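Long-range contacts in plantacyanin (Spinacia oleracea, PDB 1F56), which probably carries single electrons as a basic blue copper protein, cycling one type 1 copper ion held in a cupredoxin beta barrel: residues Q33-A38 against C74-H79; F19-V24 against L65-N70; N70-S75 against M84-N89. One frame throughout, in Å; residues are numbered along the deposited sequence.

Contact 1: residues Q33-A38 against C74-H79. With CU1 (copper (I) ion), chain F; SO4 (sulfate ion), chain D.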
# COMPACT_ATOMS: atom_id res chain seq x y z
N GLN A 33 13.19 -3.57 5.53
CA GLN A 33 12.65 -2.80 6.65
C GLN A 33 11.14 -2.72 6.69
O GLN A 33 10.55 -2.38 7.73
CB GLN A 33 13.24 -1.38 6.63
CG GLN A 33 14.74 -1.36 6.90
CD GLN A 33 15.26 0.02 7.25
OE1 GLN A 33 16.41 0.18 7.65
NE2 GLN A 33 14.41 1.04 7.08
N HIS A 34 10.51 -3.01 5.55
CA HIS A 34 9.05 -2.99 5.42
C HIS A 34 8.65 -3.95 4.30
O HIS A 34 9.49 -4.54 3.63
CB HIS A 34 8.54 -1.59 5.01
CG HIS A 34 8.91 -0.48 5.94
ND1 HIS A 34 8.28 -0.28 7.14
CD2 HIS A 34 9.88 0.46 5.87
CE1 HIS A 34 8.83 0.74 7.77
NE2 HIS A 34 9.81 1.21 7.02
N ASN A 35 7.34 -4.07 4.12
CA ASN A 35 6.79 -4.85 3.02
C ASN A 35 5.48 -4.16 2.64
O ASN A 35 5.02 -3.23 3.34
CB ASN A 35 6.58 -6.32 3.42
CG ASN A 35 5.48 -6.52 4.43
OD1 ASN A 35 4.83 -5.57 4.87
ND2 ASN A 35 5.26 -7.77 4.80
N VAL A 36 4.92 -4.56 1.50
CA VAL A 36 3.66 -4.01 1.03
C VAL A 36 2.73 -5.19 0.77
O VAL A 36 3.02 -6.04 -0.05
CB VAL A 36 3.82 -3.23 -0.29
CG1 VAL A 36 2.48 -2.62 -0.68
CG2 VAL A 36 4.91 -2.17 -0.13
N VAL A 37 1.62 -5.25 1.50
CA VAL A 37 0.67 -6.33 1.33
C VAL A 37 -0.64 -5.73 0.82
O VAL A 37 -1.15 -4.78 1.42
CB VAL A 37 0.41 -7.05 2.69
CG1 VAL A 37 -0.45 -8.30 2.46
CG2 VAL A 37 1.75 -7.44 3.34
N ALA A 38 -1.15 -6.26 -0.30
CA ALA A 38 -2.41 -5.80 -0.89
C ALA A 38 -3.49 -6.59 -0.18
O ALA A 38 -3.55 -7.82 -0.31
CB ALA A 38 -2.44 -6.08 -2.41
N CYS A 74 1.56 -2.52 5.78
CA CYS A 74 2.87 -3.13 5.98
C CYS A 74 2.46 -4.10 7.06
O CYS A 74 1.75 -3.72 7.99
CB CYS A 74 3.89 -2.16 6.58
SG CYS A 74 5.44 -3.02 7.00
N SER A 75 2.89 -5.35 6.97
CA SER A 75 2.45 -6.32 7.98
C SER A 75 3.43 -6.59 9.14
O SER A 75 3.10 -7.35 10.06
CB SER A 75 2.13 -7.64 7.29
OG SER A 75 3.32 -8.16 6.73
N PHE A 76 4.61 -5.99 9.12
CA PHE A 76 5.55 -6.23 10.22
C PHE A 76 4.92 -5.74 11.53
O PHE A 76 4.15 -4.78 11.53
CB PHE A 76 6.88 -5.54 9.95
CG PHE A 76 7.61 -6.03 8.72
CD1 PHE A 76 7.18 -7.16 8.03
CD2 PHE A 76 8.77 -5.38 8.28
CE1 PHE A 76 7.92 -7.66 6.93
CE2 PHE A 76 9.50 -5.87 7.19
CZ PHE A 76 9.07 -7.01 6.51
N PRO A 77 5.22 -6.40 12.66
CA PRO A 77 4.70 -6.05 13.99
C PRO A 77 4.82 -4.59 14.34
O PRO A 77 5.91 -4.05 14.32
CB PRO A 77 5.52 -6.93 14.93
CG PRO A 77 5.86 -8.10 14.09
CD PRO A 77 6.20 -7.51 12.76
N GLY A 78 3.70 -3.96 14.68
CA GLY A 78 3.69 -2.56 15.05
C GLY A 78 3.62 -1.55 13.89
O GLY A 78 3.30 -0.38 14.10
N HIS A 79 3.89 -1.98 12.66
CA HIS A 79 3.88 -1.01 11.56
C HIS A 79 2.51 -0.54 11.08
O HIS A 79 2.31 0.66 10.83
CB HIS A 79 4.70 -1.53 10.38
CG HIS A 79 6.16 -1.68 10.67
ND1 HIS A 79 7.12 -1.56 9.70
CD2 HIS A 79 6.81 -2.00 11.82
CE1 HIS A 79 8.31 -1.80 10.23
NE2 HIS A 79 8.15 -2.07 11.51
CU CU1 F . 6.68 -1.40 7.74
S SO4 D . 0.10 -3.66 14.79
O1 SO4 D . -0.97 -4.40 14.06
O2 SO4 D . 1.05 -4.60 15.42
O3 SO4 D . 0.84 -2.82 13.84
O4 SO4 D . -0.53 -2.85 15.84
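H34 joins C74 and H79 to form three quarters of the type 1 copper site typical of cupredoxins; M84 supplies the remaining ligand. H34 ND1 and H79 ND1 each bind copper at 2.0 Å, and C74 SG does so at 2.2 Å. The two imidazoles meet rim to rim with planes 63° apart, and C74 SG lies in the plane of the H34 ring, at its edge. N35 ties the two segments together beside the metal. Its side chain leaves between the backbone N and the carbonyl carbon (chi1 69°), which turns the amide onto C74 and S75: S75 N gives OD1 a hydrogen bond of 2.9 Å, in the carbonyl plane and on a lone pair, while ND2 of N35 sits 2.8 Å from S75 OG. N35 N makes a weak bond of 3.6 Å to C74 SG. F76 lies across this backbone: its CE2 is 3.4 Å from H34 CA, one ring face takes N35 N toward its rim, and its CB rides over the centre of the H79 ring. F76 CE1 comes 3.4 Å from N35 ND2, amide and ring planes 41° apart. With an alanine in place of F76, the backbone of H34 and the amide of N35 would probably lose their aromatic neighbour, opening a gap beside two ligand-bearing segments. G78 N holds a sulfate, probably from the crystallisation liquor. Two imidazole nitrogens and a thiolate sulfur, braced by N35, are consistent with a site that changes little in shape as copper changes oxidation state, and the weak N-H to sulfur bond may help to tune its potential.

Contact 2: residues F19-V24 against L65-N70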
# COMPACT_ATOMS: atom_id res chain seq x y z
N PHE A 19 -6.36 9.60 -7.95
CA PHE A 19 -5.82 8.46 -8.68
C PHE A 19 -6.87 7.88 -9.63
O PHE A 19 -8.08 8.10 -9.46
CB PHE A 19 -5.34 7.39 -7.70
CG PHE A 19 -4.18 7.84 -6.84
CD1 PHE A 19 -4.40 8.49 -5.63
CD2 PHE A 19 -2.85 7.60 -7.25
CE1 PHE A 19 -3.32 8.91 -4.83
CE2 PHE A 19 -1.77 8.02 -6.46
CZ PHE A 19 -2.01 8.67 -5.25
N ARG A 20 -6.39 7.17 -10.64
CA ARG A 20 -7.24 6.57 -11.66
C ARG A 20 -6.90 5.11 -11.87
O ARG A 20 -5.75 4.69 -11.66
CB ARG A 20 -7.07 7.31 -12.99
CG ARG A 20 -7.48 8.78 -12.91
CD ARG A 20 -8.98 8.91 -12.86
NE ARG A 20 -9.44 10.29 -12.93
CZ ARG A 20 -9.70 11.06 -11.88
NH1 ARG A 20 -10.12 12.30 -12.04
NH2 ARG A 20 -9.55 10.57 -10.65
N ALA A 21 -7.90 4.33 -12.27
CA ALA A 21 -7.69 2.90 -12.53
C ALA A 21 -6.55 2.80 -13.54
O ALA A 21 -6.48 3.61 -14.44
CB ALA A 21 -8.97 2.30 -13.11
N GLY A 22 -5.66 1.83 -13.40
CA GLY A 22 -4.57 1.72 -14.37
C GLY A 22 -3.28 2.39 -13.92
O GLY A 22 -2.21 2.04 -14.40
N ASP A 23 -3.35 3.36 -13.00
CA ASP A 23 -2.14 4.01 -12.52
C ASP A 23 -1.23 3.00 -11.85
O ASP A 23 -1.69 2.01 -11.27
CB ASP A 23 -2.47 5.10 -11.48
CG ASP A 23 -3.11 6.34 -12.09
OD1 ASP A 23 -3.09 6.50 -13.34
OD2 ASP A 23 -3.61 7.15 -11.31
N VAL A 24 0.07 3.27 -11.91
CA VAL A 24 1.07 2.41 -11.29
C VAL A 24 1.63 3.14 -10.06
O VAL A 24 2.07 4.28 -10.15
CB VAL A 24 2.24 2.12 -12.27
CG1 VAL A 24 3.30 1.24 -11.60
CG2 VAL A 24 1.71 1.46 -13.56
N LEU A 65 -3.11 -0.14 -10.01
CA LEU A 65 -4.37 0.03 -9.30
C LEU A 65 -5.55 -0.50 -10.10
O LEU A 65 -5.58 -0.36 -11.32
CB LEU A 65 -4.61 1.51 -9.02
CG LEU A 65 -3.58 2.21 -8.14
CD1 LEU A 65 -4.00 3.67 -7.91
CD2 LEU A 65 -3.48 1.46 -6.81
N THR A 66 -6.52 -1.13 -9.44
CA THR A 66 -7.71 -1.61 -10.15
C THR A 66 -8.81 -0.60 -9.85
O THR A 66 -8.74 0.13 -8.85
CB THR A 66 -8.15 -3.02 -9.65
OG1 THR A 66 -8.23 -3.03 -8.22
CG2 THR A 66 -7.17 -4.08 -10.13
N ARG A 67 -9.82 -0.54 -10.70
CA ARG A 67 -10.91 0.41 -10.48
C ARG A 67 -11.56 0.21 -9.12
O ARG A 67 -11.89 -0.92 -8.72
CB ARG A 67 -11.95 0.27 -11.60
CG ARG A 67 -13.04 1.35 -11.56
CD ARG A 67 -13.79 1.41 -12.89
NE ARG A 67 -14.80 2.46 -12.91
CZ ARG A 67 -15.97 2.39 -12.27
NH1 ARG A 67 -16.28 1.32 -11.55
NH2 ARG A 67 -16.83 3.40 -12.36
N GLY A 68 -11.77 1.31 -8.40
CA GLY A 68 -12.37 1.22 -7.09
C GLY A 68 -11.34 1.30 -5.97
O GLY A 68 -10.27 1.90 -6.14
N GLN A 69 -11.65 0.70 -4.83
CA GLN A 69 -10.76 0.73 -3.68
C GLN A 69 -9.58 -0.25 -3.76
O GLN A 69 -9.72 -1.40 -4.21
CB GLN A 69 -11.56 0.49 -2.40
CG GLN A 69 -12.65 1.55 -2.14
CD GLN A 69 -12.07 2.91 -1.80
OE1 GLN A 69 -11.40 3.08 -0.78
NE2 GLN A 69 -12.32 3.89 -2.65
N ASN A 70 -8.42 0.24 -3.34
CA ASN A 70 -7.17 -0.52 -3.32
C ASN A 70 -6.58 -0.26 -1.94
O ASN A 70 -6.27 0.88 -1.60
CB ASN A 70 -6.21 0.02 -4.38
CG ASN A 70 -6.69 -0.25 -5.80
OD1 ASN A 70 -6.26 -1.20 -6.44
ND2 ASN A 70 -7.58 0.60 -6.29
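D23 and G22 meet L65 through a pair of backbone hydrogen bonds that join two loops of the cupredoxin barrel, away from the copper site: the one ahead of strand 24-28 and the connection between strands 60-64 and 68-73. L65 N bonds to D23 O at 2.9 Å, almost in line with the carbonyl (172°), and G22 N returns a bond of 3.0 Å to L65 O. Polar bonds also shape each segment. R20 to D23 forms a type II beta turn, in which G22 has the positive phi (96°) of the third position; a side chain there would run into the carbonyl oxygen of A21. D23 OD2 is met by R20 N from above the carboxylate plane, bracing the turn, and OD1 binds the N-terminal amine of A1. On the opposing segment the amide of N70 grips T66 twice: OD1 receives T66 N at 3.0 Å, and ND2 gives a nearly straight bond of 2.8 Å to T66 O, in the planes of both groups. The apolar part centres on L65, whose CD1 reaches between F19 CB, 4.0 Å away, and D23 CB at 4.1 Å; I88 and L25 also touch this leucine. At the margin A21 CB rests 3.8 Å from R67 CA, while the arginine chain, extended from CG to NE, runs away from the contact. Both hydrogen bonds between the segments are main-chain, so the pairing rests on the turn presenting G22 N and D23 O to L65, and the buried carboxylate of D23 couples that turn to the chain's first residue.

Contact 3: residues N70-S75 against M84-N89. With CU1 (copper (I) ion), chain F.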
# COMPACT_ATOMS: atom_id res chain seq x y z
N ASN A 70 -8.42 0.24 -3.34
CA ASN A 70 -7.17 -0.52 -3.32
C ASN A 70 -6.58 -0.26 -1.94
O ASN A 70 -6.27 0.88 -1.60
CB ASN A 70 -6.21 0.02 -4.38
CG ASN A 70 -6.69 -0.25 -5.80
OD1 ASN A 70 -6.26 -1.20 -6.44
ND2 ASN A 70 -7.58 0.60 -6.29
N TYR A 71 -6.40 -1.32 -1.16
CA TYR A 71 -5.88 -1.21 0.20
C TYR A 71 -4.51 -1.83 0.34
O TYR A 71 -4.25 -2.90 -0.20
CB TYR A 71 -6.83 -1.93 1.18
CG TYR A 71 -8.26 -1.44 1.17
CD1 TYR A 71 -8.61 -0.25 1.80
CD2 TYR A 71 -9.26 -2.18 0.52
CE1 TYR A 71 -9.93 0.22 1.78
CE2 TYR A 71 -10.59 -1.72 0.50
CZ TYR A 71 -10.91 -0.52 1.13
OH TYR A 71 -12.21 -0.06 1.09
N PHE A 72 -3.62 -1.17 1.09
CA PHE A 72 -2.28 -1.70 1.29
C PHE A 72 -1.85 -1.47 2.74
O PHE A 72 -2.21 -0.45 3.31
CB PHE A 72 -1.26 -1.00 0.38
CG PHE A 72 -1.58 -1.08 -1.08
CD1 PHE A 72 -2.40 -0.12 -1.68
CD2 PHE A 72 -1.07 -2.11 -1.86
CE1 PHE A 72 -2.69 -0.18 -3.04
CE2 PHE A 72 -1.35 -2.17 -3.23
CZ PHE A 72 -2.16 -1.20 -3.82
N ILE A 73 -1.11 -2.41 3.32
CA ILE A 73 -0.60 -2.25 4.69
C ILE A 73 0.80 -2.85 4.74
O ILE A 73 1.21 -3.58 3.82
CB ILE A 73 -1.47 -3.01 5.77
CG1 ILE A 73 -1.39 -4.53 5.55
CG2 ILE A 73 -2.93 -2.56 5.72
CD1 ILE A 73 -2.13 -5.36 6.62
N CYS A 74 1.56 -2.52 5.78
CA CYS A 74 2.87 -3.13 5.98
C CYS A 74 2.46 -4.10 7.06
O CYS A 74 1.75 -3.72 7.99
CB CYS A 74 3.89 -2.16 6.58
SG CYS A 74 5.44 -3.02 7.00
N SER A 75 2.89 -5.35 6.97
CA SER A 75 2.45 -6.32 7.98
C SER A 75 3.43 -6.59 9.14
O SER A 75 3.10 -7.35 10.06
CB SER A 75 2.13 -7.64 7.29
OG SER A 75 3.32 -8.16 6.73
N MET A 84 1.19 2.57 8.96
CA MET A 84 1.56 2.11 7.64
C MET A 84 0.42 1.37 6.94
O MET A 84 0.38 0.14 6.87
CB MET A 84 2.81 1.23 7.71
CG MET A 84 4.08 2.02 7.93
SD MET A 84 5.57 1.07 7.55
CE MET A 84 5.81 1.45 5.76
N LYS A 85 -0.53 2.15 6.43
CA LYS A 85 -1.66 1.57 5.71
C LYS A 85 -2.27 2.69 4.86
O LYS A 85 -2.26 3.86 5.28
CB LYS A 85 -2.72 1.05 6.70
CG LYS A 85 -3.29 2.17 7.56
CD LYS A 85 -4.66 1.86 8.11
CE LYS A 85 -4.63 0.88 9.26
NZ LYS A 85 -6.01 0.71 9.82
N ILE A 86 -2.78 2.36 3.68
CA ILE A 86 -3.43 3.36 2.85
C ILE A 86 -4.55 2.75 2.03
O ILE A 86 -4.51 1.56 1.67
CB ILE A 86 -2.48 4.06 1.85
CG1 ILE A 86 -1.73 3.04 1.02
CG2 ILE A 86 -1.56 5.00 2.59
CD1 ILE A 86 -0.89 3.67 -0.10
N ALA A 87 -5.55 3.58 1.75
CA ALA A 87 -6.69 3.19 0.96
C ALA A 87 -6.71 4.22 -0.17
O ALA A 87 -6.78 5.43 0.08
CB ALA A 87 -7.96 3.29 1.79
N ILE A 88 -6.61 3.74 -1.40
CA ILE A 88 -6.61 4.59 -2.58
C ILE A 88 -7.88 4.30 -3.38
O ILE A 88 -8.20 3.13 -3.61
CB ILE A 88 -5.40 4.28 -3.48
CG1 ILE A 88 -4.10 4.49 -2.70
CG2 ILE A 88 -5.43 5.14 -4.76
CD1 ILE A 88 -3.89 5.90 -2.23
N ASN A 89 -8.62 5.35 -3.76
CA ASN A 89 -9.82 5.18 -4.57
C ASN A 89 -9.40 5.47 -6.01
O ASN A 89 -9.13 6.62 -6.36
CB ASN A 89 -10.92 6.16 -4.16
CG ASN A 89 -12.21 5.97 -4.97
OD1 ASN A 89 -13.08 6.82 -4.97
ND2 ASN A 89 -12.32 4.84 -5.65
CU CU1 F . 6.68 -1.40 7.74
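C74 and M84 pack closely at the copper end of this pairing, CB to CB at 3.7 Å. In M84, CG lies anti to the carbonyl carbon (chi1 -75°) and chi2 is extended, which brings SD to 2.7 Å from copper; the bend at chi3 then turns CE aside. C74 N closes this end with a hydrogen bond of 3.1 Å to M84 O. Farther along, F72 and I86 exchange two backbone bonds, each 2.9 Å, and N70 and I88 do the same. On the face that bears N70, F72, I86 and I88, F72 CB touches I86 CG1 at 4.1 Å; the ring of F72 goes on to meet F27 and V36 inside the barrel. Strands 70-73 and 85-89 run antiparallel, their axes 170° apart, as the two arms of a beta hairpin whose connecting loop carries the copper ligand H79. On the other face Y71, K85 and A87 are partly exposed, whereas I73 is buried. Here the pairs are non-hydrogen-bonded, and CA-H...O contacts such as that from Y71 CA to I86 O supplement the neighbouring N-H bonds. A87 CB reaches CD1 and CE1 of the Y71 ring, both at 3.6 Å. I73 places its CG2 branch, anti to the carbonyl carbon, against K85 CB at 3.7 Å, while its CG1 arm leads off. K85 likewise uses only the base of its side chain here: the chain bends at chi3 (76°) and carries NZ away to the carbonyl oxygen of Y44, whose ring it also meets in a cation-pi contact.

From the N terminus, segment 19-24 comes first, then 33-38; 65-70 then closes contact 2 and 74-79 closes contact 1, so these two long loops cross. Their centres lie 21 Å apart, on opposite sides of the chain's centre. Contact 2 joins the loops leading into strands 24-28 and 68-73, which belong to different sheets. Contact 3 is local: it opens at N70, where contact 2 ends, and closes a short hairpin through 84-89. Strand 68-73 leads from contact 2 through contact 3 into the copper-binding loop of contact 1. Contacts 1 and 3 meet at the copper and through V37 N to I73 O, while L65 and F19 pack on I88 at the hairpin's far end.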